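Local coordinates for Phosphoglucomutase/phosphomannomutase family protein (Burkholderia thailandensis, PDB 3UW2) that probably moves a phosphoryl group within a phosphohexose, as a mutase that binds a divalent metal ion, at residues A178-L191 against P208-E220. Residues are numbered along the deposited sequence; the frame is centred on the assembly and turned at random.
Sequences ADQYVERIVGDIKL and PLATRLFKALGCE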
loop_
_atom_site.group_PDB
_atom_site.type_symbol
_atom_site.label_atom_id
_atom_site.label_comp_id
_atom_site.label_asym_id
_atom_site.label_seq_id
_atom_site.Cartn_x
_atom_site.Cartn_y
_atom_site.Cartn_z
ATOM N N ALA A 178 -5.120 11.369 -16.635
ATOM C CA ALA A 178 -5.963 11.827 -15.506
ATOM C C ALA A 178 -7.462 11.881 -15.805
ATOM O O ALA A 178 -8.283 11.462 -14.985
ATOM C CB ALA A 178 -5.469 13.195 -15.006
ATOM N N ASP A 179 -7.822 12.398 -16.967
ATOM C CA ASP A 179 -9.226 12.519 -17.319
ATOM C C ASP A 179 -9.847 11.122 -17.427
ATOM O O ASP A 179 -10.959 10.939 -16.936
ATOM C CB ASP A 179 -9.419 13.195 -18.685
ATOM C CG ASP A 179 -9.122 14.679 -18.656
ATOM O OD1 ASP A 179 -8.915 15.270 -17.574
ATOM O OD2 ASP A 179 -9.085 15.255 -19.757
ATOM N N GLN A 180 -9.173 10.172 -18.103
ATOM C CA GLN A 180 -9.716 8.793 -18.172
ATOM C C GLN A 180 -9.888 8.235 -16.746
ATOM O O GLN A 180 -10.863 7.581 -16.427
ATOM C CB GLN A 180 -8.791 7.813 -18.867
ATOM C CG GLN A 180 -8.799 7.893 -20.352
ATOM C CD GLN A 180 -7.853 6.894 -20.956
ATOM O OE1 GLN A 180 -6.865 7.259 -21.596
ATOM N NE2 GLN A 180 -8.167 5.628 -20.791
ATOM N N TYR A 181 -8.906 8.470 -15.911
ATOM C CA TYR A 181 -8.995 7.939 -14.521
ATOM C C TYR A 181 -10.214 8.508 -13.746
ATOM O O TYR A 181 -11.065 7.780 -13.206
ATOM C CB TYR A 181 -7.722 8.294 -13.829
ATOM C CG TYR A 181 -7.632 7.822 -12.364
ATOM C CD1 TYR A 181 -7.295 6.503 -12.043
ATOM C CD2 TYR A 181 -7.817 8.727 -11.338
ATOM C CE1 TYR A 181 -7.186 6.116 -10.662
ATOM C CE2 TYR A 181 -7.736 8.368 -10.007
ATOM C CZ TYR A 181 -7.399 7.047 -9.670
ATOM O OH TYR A 181 -7.274 6.694 -8.305
ATOM N N VAL A 182 -10.293 9.826 -13.675
ATOM C CA VAL A 182 -11.392 10.465 -12.963
ATOM C C VAL A 182 -12.732 10.029 -13.536
ATOM O O VAL A 182 -13.635 9.659 -12.768
ATOM C CB VAL A 182 -11.272 12.009 -12.966
ATOM C CG1 VAL A 182 -12.492 12.656 -12.271
ATOM C CG2 VAL A 182 -9.944 12.415 -12.261
ATOM N N GLU A 183 -12.860 10.039 -14.865
ATOM C CA GLU A 183 -14.133 9.689 -15.495
ATOM C C GLU A 183 -14.485 8.248 -15.253
ATOM O O GLU A 183 -15.684 7.876 -15.227
ATOM C CB GLU A 183 -14.098 9.948 -17.005
ATOM C CG GLU A 183 -14.078 11.438 -17.280
ATOM C CD GLU A 183 -13.552 11.765 -18.672
ATOM O OE1 GLU A 183 -14.031 11.148 -19.660
ATOM O OE2 GLU A 183 -12.668 12.650 -18.783
ATOM N N ARG A 184 -13.442 7.431 -15.072
ATOM C CA ARG A 184 -13.709 6.009 -14.892
ATOM C C ARG A 184 -14.288 5.809 -13.491
ATOM O O ARG A 184 -15.225 5.022 -13.318
ATOM C CB ARG A 184 -12.466 5.144 -15.202
ATOM C CG ARG A 184 -12.514 3.730 -14.656
ATOM C CD ARG A 184 -13.586 2.840 -15.317
ATOM N NE ARG A 184 -13.518 1.475 -14.788
ATOM C CZ ARG A 184 -14.061 1.092 -13.624
ATOM N NH1 ARG A 184 -14.734 1.959 -12.846
ATOM N NH2 ARG A 184 -13.923 -0.157 -13.213
ATOM N N ILE A 185 -13.765 6.506 -12.489
ATOM C CA ILE A 185 -14.288 6.385 -11.144
ATOM C C ILE A 185 -15.699 7.042 -10.949
ATOM O O ILE A 185 -16.642 6.438 -10.357
ATOM C CB ILE A 185 -13.275 6.918 -10.105
ATOM C CG1 ILE A 185 -11.985 6.011 -10.103
ATOM C CG2 ILE A 185 -13.957 6.924 -8.746
ATOM C CD1 ILE A 185 -10.820 6.601 -9.302
ATOM N N VAL A 186 -15.816 8.268 -11.447
ATOM C CA VAL A 186 -17.052 9.075 -11.384
ATOM C C VAL A 186 -18.245 8.405 -12.077
ATOM O O VAL A 186 -19.347 8.428 -11.542
ATOM C CB VAL A 186 -16.764 10.522 -11.895
ATOM C CG1 VAL A 186 -18.032 11.306 -12.241
ATOM C CG2 VAL A 186 -15.955 11.267 -10.830
ATOM N N GLY A 187 -18.016 7.800 -13.248
ATOM C CA GLY A 187 -19.059 7.088 -13.989
ATOM C C GLY A 187 -19.532 5.815 -13.274
ATOM O O GLY A 187 -20.579 5.314 -13.612
ATOM N N ASP A 188 -18.787 5.286 -12.282
ATOM C CA ASP A 188 -19.258 4.071 -11.551
ATOM C C ASP A 188 -19.674 4.363 -10.103
ATOM O O ASP A 188 -20.279 3.528 -9.467
ATOM C CB ASP A 188 -18.237 2.884 -11.570
ATOM C CG ASP A 188 -18.850 1.550 -11.022
ATOM O OD1 ASP A 188 -19.913 1.074 -11.530
ATOM O OD2 ASP A 188 -18.280 0.962 -10.063
ATOM N N ILE A 189 -19.317 5.517 -9.572
ATOM C CA ILE A 189 -19.659 5.843 -8.201
ATOM C C ILE A 189 -20.478 7.134 -8.140
ATOM O O ILE A 189 -20.051 8.202 -8.590
ATOM C CB ILE A 189 -18.398 5.950 -7.298
ATOM C CG1 ILE A 189 -17.654 4.598 -7.185
ATOM C CG2 ILE A 189 -18.851 6.476 -5.929
ATOM C CD1 ILE A 189 -16.300 4.685 -6.427
ATOM N N LYS A 190 -21.674 7.036 -7.594
ATOM C CA LYS A 190 -22.589 8.167 -7.532
ATOM C C LYS A 190 -22.981 8.300 -6.056
ATOM O O LYS A 190 -23.773 7.495 -5.560
ATOM C CB LYS A 190 -23.809 7.847 -8.425
ATOM C CG LYS A 190 -23.707 8.300 -9.891
ATOM C CD LYS A 190 -22.666 7.575 -10.737
ATOM C CE LYS A 190 -22.861 7.840 -12.221
ATOM N NZ LYS A 190 -22.181 9.099 -12.649
ATOM N N LEU A 191 -22.442 9.294 -5.340
ATOM C CA LEU A 191 -22.761 9.422 -3.899
ATOM C C LEU A 191 -24.237 9.746 -3.598
ATOM O O LEU A 191 -24.824 10.607 -4.235
ATOM C CB LEU A 191 -21.876 10.476 -3.243
ATOM C CG LEU A 191 -20.381 10.224 -3.478
ATOM C CD1 LEU A 191 -19.635 11.256 -2.706
ATOM C CD2 LEU A 191 -19.965 8.845 -2.996
ATOM N N PRO A 208 -3.389 17.224 -5.717
ATOM C CA PRO A 208 -4.155 17.708 -6.860
ATOM C C PRO A 208 -5.236 16.757 -7.395
ATOM O O PRO A 208 -6.407 17.150 -7.550
ATOM C CB PRO A 208 -3.066 18.004 -7.918
ATOM C CG PRO A 208 -1.808 18.241 -7.101
ATOM C CD PRO A 208 -1.938 17.211 -5.981
ATOM N N LEU A 209 -4.880 15.524 -7.741
ATOM C CA LEU A 209 -5.871 14.638 -8.284
ATOM C C LEU A 209 -6.880 14.140 -7.228
ATOM O O LEU A 209 -8.050 13.929 -7.537
ATOM C CB LEU A 209 -5.185 13.424 -8.901
ATOM C CG LEU A 209 -5.959 12.570 -9.881
ATOM C CD1 LEU A 209 -6.665 13.382 -10.995
ATOM C CD2 LEU A 209 -4.957 11.601 -10.494
ATOM N N ALA A 210 -6.467 13.893 -5.995
ATOM C CA ALA A 210 -7.505 13.489 -5.002
ATOM C C ALA A 210 -8.565 14.589 -4.796
ATOM O O ALA A 210 -9.771 14.284 -4.767
ATOM C CB ALA A 210 -6.884 13.122 -3.677
ATOM N N THR A 211 -8.140 15.861 -4.765
ATOM C CA THR A 211 -9.113 16.947 -4.584
ATOM C C THR A 211 -10.010 17.057 -5.794
ATOM O O THR A 211 -11.221 17.189 -5.647
ATOM C CB THR A 211 -8.457 18.288 -4.183
ATOM O OG1 THR A 211 -7.413 18.611 -5.120
ATOM C CG2 THR A 211 -7.838 18.128 -2.777
ATOM N N ARG A 212 -9.411 16.959 -6.992
ATOM C CA ARG A 212 -10.166 16.902 -8.247
ATOM C C ARG A 212 -11.221 15.785 -8.207
ATOM O O ARG A 212 -12.391 16.038 -8.544
ATOM C CB ARG A 212 -9.246 16.634 -9.424
ATOM C CG ARG A 212 -9.972 16.563 -10.763
ATOM C CD ARG A 212 -8.986 16.412 -11.934
ATOM N NE ARG A 212 -9.849 16.202 -13.101
ATOM C CZ ARG A 212 -9.465 15.910 -14.335
ATOM N NH1 ARG A 212 -8.198 15.822 -14.638
ATOM N NH2 ARG A 212 -10.405 15.771 -15.271
ATOM N N LEU A 213 -10.805 14.582 -7.815
ATOM C CA LEU A 213 -11.712 13.401 -7.766
ATOM C C LEU A 213 -12.877 13.610 -6.810
ATOM O O LEU A 213 -14.029 13.423 -7.214
ATOM C CB LEU A 213 -10.945 12.107 -7.395
ATOM C CG LEU A 213 -11.759 10.853 -7.136
ATOM C CD1 LEU A 213 -12.467 10.493 -8.458
ATOM C CD2 LEU A 213 -10.885 9.674 -6.625
ATOM N N PHE A 214 -12.591 13.984 -5.548
ATOM C CA PHE A 214 -13.656 14.096 -4.572
ATOM C C PHE A 214 -14.581 15.294 -4.876
ATOM O O PHE A 214 -15.794 15.234 -4.620
ATOM C CB PHE A 214 -13.110 14.086 -3.135
ATOM C CG PHE A 214 -12.265 12.863 -2.815
ATOM C CD1 PHE A 214 -12.637 11.573 -3.260
ATOM C CD2 PHE A 214 -11.111 12.996 -2.051
ATOM C CE1 PHE A 214 -11.863 10.427 -2.967
ATOM C CE2 PHE A 214 -10.296 11.895 -1.771
ATOM C CZ PHE A 214 -10.674 10.591 -2.204
ATOM N N LYS A 215 -14.041 16.362 -5.495
ATOM C CA LYS A 215 -14.947 17.424 -6.004
ATOM C C LYS A 215 -15.856 16.919 -7.110
ATOM O O LYS A 215 -17.046 17.291 -7.154
ATOM C CB LYS A 215 -14.218 18.723 -6.431
ATOM C CG LYS A 215 -13.722 19.498 -5.236
ATOM C CD LYS A 215 -12.927 20.752 -5.603
ATOM C CE LYS A 215 -13.125 21.726 -4.437
ATOM N NZ LYS A 215 -12.405 23.040 -4.488
ATOM N N ALA A 216 -15.280 16.126 -8.016
ATOM C CA ALA A 216 -16.026 15.493 -9.093
ATOM C C ALA A 216 -17.134 14.556 -8.543
ATOM O O ALA A 216 -18.169 14.375 -9.180
ATOM C CB ALA A 216 -15.093 14.680 -9.983
ATOM N N LEU A 217 -16.910 13.940 -7.390
ATOM C CA LEU A 217 -17.965 13.126 -6.759
ATOM C C LEU A 217 -19.025 14.007 -6.046
ATOM O O LEU A 217 -20.056 13.502 -5.590
ATOM C CB LEU A 217 -17.359 12.127 -5.777
ATOM C CG LEU A 217 -16.534 11.047 -6.485
ATOM C CD1 LEU A 217 -15.879 10.171 -5.445
ATOM C CD2 LEU A 217 -17.407 10.230 -7.429
ATOM N N GLY A 218 -18.759 15.306 -5.935
ATOM C CA GLY A 218 -19.756 16.234 -5.380
ATOM C C GLY A 218 -19.429 16.670 -3.967
ATOM O O GLY A 218 -20.252 17.280 -3.324
ATOM N N CYS A 219 -18.242 16.349 -3.463
ATOM C CA CYS A 219 -17.924 16.708 -2.088
ATOM C C CYS A 219 -17.280 18.077 -1.985
ATOM O O CYS A 219 -16.462 18.484 -2.853
ATOM C CB CYS A 219 -17.005 15.686 -1.453
ATOM S SG CYS A 219 -17.833 14.086 -1.361
ATOM N N GLU A 220 -17.623 18.745 -0.896
ATOM C CA GLU A 220 -16.914 19.957 -0.458
ATOM C C GLU A 220 -15.718 19.555 0.382
ATOM O O GLU A 220 -15.783 18.609 1.168
ATOM C CB GLU A 220 -17.835 20.903 0.351
ATOM C CG GLU A 220 -18.613 21.829 -0.544
ATOM C CD GLU A 220 -19.563 22.722 0.250
ATOM O OE1 GLU A 220 -20.740 22.879 -0.199
ATOM O OE2 GLU A 220 -19.134 23.248 1.324
HETATM O O HOH W 1 -21.474 11.414 -6.690
#
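Two roughly parallel helices of the second alpha/beta/alpha domain of this phosphohexose mutase, 178-186 and 206-216, pack at -35°, and the side chain of Val182 fits as a knob into the hole formed by Leu209, Arg212, Leu213 and Ala216. The two branches of the valine divide the work: CG2 meets Leu209 CD1 at 3.6 Å and lies over one face of the Arg212 guanidinium, while CG1 turns to the methyl of Ala216. A turn later Val186 CG2 rests 3.6 Å from Ala216 CB and also touches Leu217 CD2. On the inner side Ile185 crosses Leu213 at about a right angle, its CG2 3.9 Å from Leu213 CD1; Ile185 and Tyr181 continue onto helix 364-375, and the Tyr181 hydroxyl bonds to Asp363. Arg212, extended from CG to NE, runs past Val182 to Asp179, where NH2 (2.8 Å) and NH1 (3.1 Å) both grip OD1 end-on. That oxygen lies in the guanidinium plane, but the carboxylate is turned 82° to it. Past the helices, Leu191 CD1 packs 3.6 Å from Cys219 SG, beside the Schellman turn at Gly218. Held by two bonds to one oxygen and covered on one face by Val182, the guanidinium is limited in how it can turn, while a water accepting from Leu191 N and donating to Leu217 O satisfies both where the two backbones do not bond directly.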